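Local coordinates for outer membrane associated protein (Francisella tularensis subsp. tularensis, PDB 6U83), which may act as an outer-membrane porin, its OmpA-like domain, described here, binding D-alanine in a pocket consistent with peptidoglycan recognition, at residues S93-G98 with I139-G144; Y99-Q104 with R158-E163. One frame throughout, in Å; residues are numbered along the deposited sequence.

Overall arrangement
The two contacts lie side by side in the OmpA-like domain, their centres about 13 Å apart, and their segments alternate along the chain: 93-98, 99-104, 139-144, 158-163. Interaction 1 pairs strands 94-98 and 138-142, which flank helix 110-130 in a beta-alpha-beta unit. Interaction 2 begins where strand 94-98 ends: the loop that follows it meets the start of strand 161-172, the antiparallel neighbour of 94-98 in the same mixed sheet. Backbone bonds stitch the contacts together, between K97 and E163 and between A100 and G144. Strand 94-98 of interaction 1 thus runs on directly into the D-alanine pocket, to which interaction 2 contributes A100, S101 and Q160.

Interaction 1: S93-G98 with I139-G144; sequences SVTVKG and ITKGFG
The ring of F143 brings its CE2 edge against the aliphatic stem of K97, with F143 CE2 3.5 Å from K97 CB and almost as near to CG. The contact closes the beta-alpha-beta unit of the OmpA-like fold, in which strand 94-98, helix 110-130 and strand 138-142 follow one another and the two strands pair in parallel, their axes 4.6 Å apart at closest approach. F143 itself lies just past its strand. With CG anti to the carbonyl carbon (chi1 -69°), its ring turns back over the face that carries K97 and K141, and G98 O sits in plane at its edge. The two lysines extend from this same face with their NZ atoms 5.8 Å apart, so their charges probably repel weakly. At the other end, I139 CD1 lies 3.6 Å from S93 OG. The opposite face holds V96 and T140, both packed against helix 110-130; V94, at the start of strand 94-98, reaches helix 73-89 instead. Between the strands the backbone bonds alternate: I139 N and K141 N give to V94 O and V96 O, while V96 N and G98 N give to I139 O and K141 O. F143 N extends the pairing by a more bent bond to G98 O (2.9 Å, 138° at the hydrogen). In the V96 N to I139 O bond, 2.7 Å long, the hydrogen lies almost on the donor-acceptor line (172°).

Interaction 2: Y99-Q104 with R158-E163; sequences YASQGQ and RNQRVE. With DAL (D-alanine), chain D.
The guanidinium of R161 lies flat on one face of the Y99 ring, the planes 21° apart and R161 CZ 3.9 Å from the ring centroid, a cation-pi stack. The overlap is offset: NH2 sits over the middle of the ring, whereas NH1 reaches back toward CB of Y99. R161 starts from the crowded position between its backbone N and carbonyl carbon and bends at chi2 (-143°), which swings the head group over the tyrosine. In-plane partners then fix its rotation. NH1 gives a bond to N159 O, and on another edge NE makes a salt bridge with E163 OE2 (2.7 Å), met from above the carboxylate plane; NH2 also reaches D147 O. E163 runs across Y99 at about a right angle, its CG 4.0 Å from Y99 CE2. The F143 ring lies on the side of Y99 away from R161, nearly parallel to it.

Farther along, the side chains turn to the ligand. S101 OG donates to a lone pair of Q160 OE1 in the carbonyl plane (2.9 Å), and the amide is held from its other end by Q160 NE2 bonding F64 O. D-alanine settles beside this pair: S101 N donates to its OXT (3.0 Å), and Q160 CG and A100 CB each pack against the same oxygen. Its amino group approaches S101 O at a distance too short to be taken literally, and bonds S101 OG weakly; D67, N113 and R120 supply further bonds, in a pocket like those by which related OmpA-like domains bind peptidoglycan.

A100 and Q160 rest on helix 110-130, whose R120 also bonds Y99 O. Y99 N bonds R161 O where strand 161-172 begins, and E163 pairs with K97 of strand 94-98 while V162 pairs with T62 of strand 55-63.

Interaction 1: S93-G98 with I139-G144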
loop_
_atom_site.group_PDB
_atom_site.type_symbol
_atom_site.label_atom_id
_atom_site.label_comp_id
_atom_site.label_asym_id
_atom_site.label_seq_id
_atom_site.Cartn_x
_atom_site.Cartn_y
_atom_site.Cartn_z
ATOM N N SER A 93 13.708 2.259 -3.291
ATOM C CA SER A 93 13.185 1.037 -2.696
ATOM C C SER A 93 11.843 1.304 -2.033
ATOM O O SER A 93 11.546 2.432 -1.627
ATOM C CB SER A 93 14.156 0.452 -1.657
ATOM O OG SER A 93 13.787 0.838 -0.343
ATOM N N VAL A 94 11.040 0.244 -1.913
ATOM C CA VAL A 94 9.708 0.307 -1.320
ATOM C C VAL A 94 9.559 -0.834 -0.331
ATOM O O VAL A 94 9.825 -1.991 -0.670
ATOM C CB VAL A 94 8.591 0.205 -2.375
ATOM C CG1 VAL A 94 7.244 0.423 -1.715
ATOM C CG2 VAL A 94 8.808 1.195 -3.475
ATOM N N THR A 95 9.081 -0.524 0.863
ATOM C CA THR A 95 8.771 -1.541 1.852
ATOM C C THR A 95 7.291 -1.868 1.783
ATOM O O THR A 95 6.447 -0.980 1.935
ATOM C CB THR A 95 9.151 -1.064 3.246
ATOM O OG1 THR A 95 10.562 -0.833 3.271
ATOM C CG2 THR A 95 8.786 -2.124 4.272
ATOM N N VAL A 96 6.981 -3.142 1.567
ATOM C CA VAL A 96 5.615 -3.622 1.416
ATOM C C VAL A 96 5.248 -4.380 2.687
ATOM O O VAL A 96 5.818 -5.441 2.975
ATOM C CB VAL A 96 5.479 -4.508 0.174
ATOM C CG1 VAL A 96 4.088 -5.050 0.082
ATOM C CG2 VAL A 96 5.821 -3.708 -1.067
ATOM N N LYS A 97 4.288 -3.851 3.448
ATOM C CA LYS A 97 3.930 -4.379 4.763
ATOM C C LYS A 97 2.562 -5.051 4.704
ATOM O O LYS A 97 1.576 -4.425 4.308
ATOM C CB LYS A 97 3.920 -3.262 5.803
ATOM C CG LYS A 97 5.241 -2.532 5.919
ATOM C CD LYS A 97 5.085 -1.341 6.828
ATOM C CE LYS A 97 6.424 -0.699 7.097
ATOM N NZ LYS A 97 6.299 0.476 8.010
ATOM N N GLY A 98 2.501 -6.305 5.141
ATOM C CA GLY A 98 1.277 -7.074 5.153
ATOM C C GLY A 98 0.685 -7.186 6.550
ATOM O O GLY A 98 1.407 -7.277 7.534
ATOM N N ILE A 139 11.140 -4.683 -0.621
ATOM C CA ILE A 139 11.319 -5.318 0.677
ATOM C C ILE A 139 9.944 -5.627 1.240
ATOM O O ILE A 139 9.069 -4.753 1.260
ATOM C CB ILE A 139 12.095 -4.416 1.651
ATOM C CG1 ILE A 139 13.445 -4.017 1.056
ATOM C CG2 ILE A 139 12.244 -5.114 2.991
ATOM C CD1 ILE A 139 13.448 -2.639 0.422
ATOM N N THR A 140 9.763 -6.856 1.727
ATOM C CA THR A 140 8.487 -7.297 2.264
ATOM C C THR A 140 8.619 -7.626 3.747
ATOM O O THR A 140 9.628 -8.190 4.189
ATOM C CB THR A 140 7.943 -8.506 1.491
ATOM O OG1 THR A 140 8.781 -9.646 1.693
ATOM C CG2 THR A 140 7.894 -8.199 0.005
ATOM N N LYS A 141 7.589 -7.236 4.500
ATOM C CA LYS A 141 7.442 -7.457 5.930
ATOM C C LYS A 141 6.012 -7.886 6.212
ATOM O O LYS A 141 5.067 -7.326 5.644
ATOM C CB LYS A 141 7.720 -6.189 6.733
ATOM C CG LYS A 141 9.169 -5.784 6.917
ATOM C CD LYS A 141 9.220 -4.539 7.804
ATOM C CE LYS A 141 10.545 -4.383 8.560
ATOM N NZ LYS A 141 10.502 -3.217 9.516
ATOM N N GLY A 142 5.853 -8.873 7.084
ATOM C CA GLY A 142 4.551 -9.266 7.605
ATOM C C GLY A 142 4.436 -8.848 9.056
ATOM O O GLY A 142 5.431 -8.793 9.772
ATOM N N PHE A 143 3.222 -8.525 9.489
ATOM C CA PHE A 143 3.013 -8.105 10.866
ATOM C C PHE A 143 1.923 -8.898 11.565
ATOM O O PHE A 143 1.677 -8.667 12.756
ATOM C CB PHE A 143 2.667 -6.608 10.926
ATOM C CG PHE A 143 3.821 -5.705 10.563
ATOM C CD1 PHE A 143 4.698 -5.264 11.534
ATOM C CD2 PHE A 143 4.028 -5.304 9.253
ATOM C CE1 PHE A 143 5.766 -4.450 11.207
ATOM C CE2 PHE A 143 5.081 -4.484 8.918
ATOM C CZ PHE A 143 5.955 -4.058 9.895
ATOM N N GLY A 144 1.265 -9.818 10.867
ATOM C CA GLY A 144 0.167 -10.508 11.497
ATOM C C GLY A 144 -0.925 -9.532 11.881
ATOM O O GLY A 144 -1.082 -8.445 11.297
#

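Interaction 2: Y99-Q104 with R158-E163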
loop_
_atom_site.group_PDB
_atom_site.type_symbol
_atom_site.label_atom_id
_atom_site.label_comp_id
_atom_site.label_asym_id
_atom_site.label_seq_id
_atom_site.Cartn_x
_atom_site.Cartn_y
_atom_site.Cartn_z
ATOM N N TYR A 99 -0.643 -7.208 6.625
ATOM C CA TYR A 99 -1.322 -7.272 7.909
ATOM C C TYR A 99 -2.475 -8.265 7.833
ATOM O O TYR A 99 -2.888 -8.707 6.749
ATOM C CB TYR A 99 -1.847 -5.895 8.342
ATOM C CG TYR A 99 -0.774 -4.853 8.508
ATOM C CD1 TYR A 99 -0.254 -4.565 9.765
ATOM C CD2 TYR A 99 -0.265 -4.156 7.405
ATOM C CE1 TYR A 99 0.743 -3.610 9.926
ATOM C CE2 TYR A 99 0.746 -3.186 7.560
ATOM C CZ TYR A 99 1.238 -2.928 8.826
ATOM O OH TYR A 99 2.221 -1.989 9.016
ATOM N N ALA A 100 -3.007 -8.594 9.009
ATOM C CA ALA A 100 -4.137 -9.501 9.113
ATOM C C ALA A 100 -5.116 -8.964 10.153
ATOM O O ALA A 100 -4.795 -8.081 10.953
ATOM C CB ALA A 100 -3.669 -10.936 9.452
ATOM N N SER A 101 -6.336 -9.479 10.111
ATOM C CA SER A 101 -7.265 -9.216 11.195
ATOM C C SER A 101 -7.115 -10.305 12.250
ATOM O O SER A 101 -6.677 -11.420 11.966
ATOM C CB SER A 101 -8.703 -9.173 10.676
ATOM O OG SER A 101 -9.080 -10.422 10.110
ATOM N N GLN A 102 -7.464 -9.978 13.483
ATOM C CA GLN A 102 -7.490 -10.990 14.537
ATOM C C GLN A 102 -8.915 -11.504 14.627
ATOM O O GLN A 102 -9.790 -10.836 15.180
ATOM C CB GLN A 102 -7.026 -10.445 15.880
ATOM C CG GLN A 102 -7.083 -11.531 16.941
ATOM C CD GLN A 102 -6.680 -11.051 18.313
ATOM O OE1 GLN A 102 -6.549 -9.854 18.546
ATOM N NE2 GLN A 102 -6.485 -11.988 19.236
ATOM N N GLY A 103 -9.152 -12.696 14.079
ATOM C CA GLY A 103 -10.508 -13.213 14.027
ATOM C C GLY A 103 -10.985 -13.838 15.317
ATOM O O GLY A 103 -12.194 -13.932 15.546
ATOM N N GLN A 104 -10.069 -14.284 16.171
ATOM C CA GLN A 104 -10.442 -15.029 17.363
ATOM C C GLN A 104 -9.715 -14.465 18.573
ATOM O O GLN A 104 -8.586 -13.971 18.476
ATOM C CB GLN A 104 -10.170 -16.547 17.191
ATOM C CG GLN A 104 -11.004 -17.150 16.051
ATOM C CD GLN A 104 -11.068 -18.661 16.064
ATOM O OE1 GLN A 104 -11.623 -19.279 15.147
ATOM N NE2 GLN A 104 -10.509 -19.268 17.108
ATOM N N ARG A 158 -11.128 -4.660 7.330
ATOM C CA ARG A 158 -10.237 -3.626 6.834
ATOM C C ARG A 158 -8.804 -3.795 7.341
ATOM O O ARG A 158 -7.880 -3.237 6.740
ATOM C CB ARG A 158 -10.777 -2.253 7.204
ATOM C CG ARG A 158 -11.860 -1.762 6.264
ATOM C CD ARG A 158 -12.516 -0.496 6.791
ATOM N NE ARG A 158 -13.244 -0.749 8.034
ATOM C CZ ARG A 158 -14.065 0.130 8.604
ATOM N NH1 ARG A 158 -14.692 -0.174 9.732
ATOM N NH2 ARG A 158 -14.260 1.317 8.046
ATOM N N ASN A 159 -8.591 -4.538 8.431
ATOM C CA ASN A 159 -7.227 -4.817 8.866
ATOM C C ASN A 159 -6.505 -5.780 7.930
ATOM O O ASN A 159 -5.269 -5.819 7.924
ATOM C CB ASN A 159 -7.253 -5.363 10.289
ATOM C CG ASN A 159 -7.608 -4.304 11.298
ATOM O OD1 ASN A 159 -7.075 -3.200 11.250
ATOM N ND2 ASN A 159 -8.516 -4.624 12.209
ATOM N N GLN A 160 -7.257 -6.545 7.141
ATOM C CA GLN A 160 -6.732 -7.525 6.191
ATOM C C GLN A 160 -6.198 -6.787 4.967
ATOM O O GLN A 160 -6.945 -6.533 4.012
ATOM C CB GLN A 160 -7.842 -8.503 5.815
ATOM C CG GLN A 160 -8.413 -9.292 7.001
ATOM C CD GLN A 160 -9.814 -9.854 6.718
ATOM O OE1 GLN A 160 -10.429 -10.463 7.592
ATOM N NE2 GLN A 160 -10.318 -9.646 5.497
ATOM N N ARG A 161 -4.895 -6.451 4.975
ATOM C CA ARG A 161 -4.392 -5.448 4.040
ATOM C C ARG A 161 -2.871 -5.484 3.901
ATOM O O ARG A 161 -2.151 -6.049 4.727
ATOM C CB ARG A 161 -4.794 -4.044 4.482
ATOM C CG ARG A 161 -3.832 -3.488 5.519
ATOM C CD ARG A 161 -4.560 -2.666 6.542
ATOM N NE ARG A 161 -3.675 -1.975 7.472
ATOM C CZ ARG A 161 -3.366 -2.456 8.677
ATOM N NH1 ARG A 161 -3.865 -3.626 9.070
ATOM N NH2 ARG A 161 -2.549 -1.781 9.489
ATOM N N VAL A 162 -2.402 -4.822 2.841
ATOM C CA VAL A 162 -1.002 -4.501 2.607
ATOM C C VAL A 162 -0.877 -2.990 2.496
ATOM O O VAL A 162 -1.711 -2.336 1.864
ATOM C CB VAL A 162 -0.476 -5.182 1.327
ATOM C CG1 VAL A 162 0.741 -4.464 0.809
ATOM C CG2 VAL A 162 -0.115 -6.600 1.614
ATOM N N GLU A 163 0.157 -2.431 3.114
ATOM C CA GLU A 163 0.404 -0.995 3.096
ATOM C C GLU A 163 1.816 -0.698 2.617
ATOM O O GLU A 163 2.748 -1.476 2.851
ATOM C CB GLU A 163 0.250 -0.370 4.480
ATOM C CG GLU A 163 -1.087 -0.564 5.133
ATOM C CD GLU A 163 -1.165 0.220 6.418
ATOM O OE1 GLU A 163 -0.104 0.735 6.860
ATOM O OE2 GLU A 163 -2.277 0.328 6.978
HETATM N N DAL D . -7.396 -13.086 10.245
HETATM C CA DAL D . -8.007 -13.322 8.945
HETATM C CB DAL D . -7.971 -14.820 8.600
HETATM C C DAL D . -7.363 -12.497 7.833
HETATM O O DAL D . -7.696 -12.717 6.666
HETATM O OXT DAL D . -6.516 -11.613 8.061
#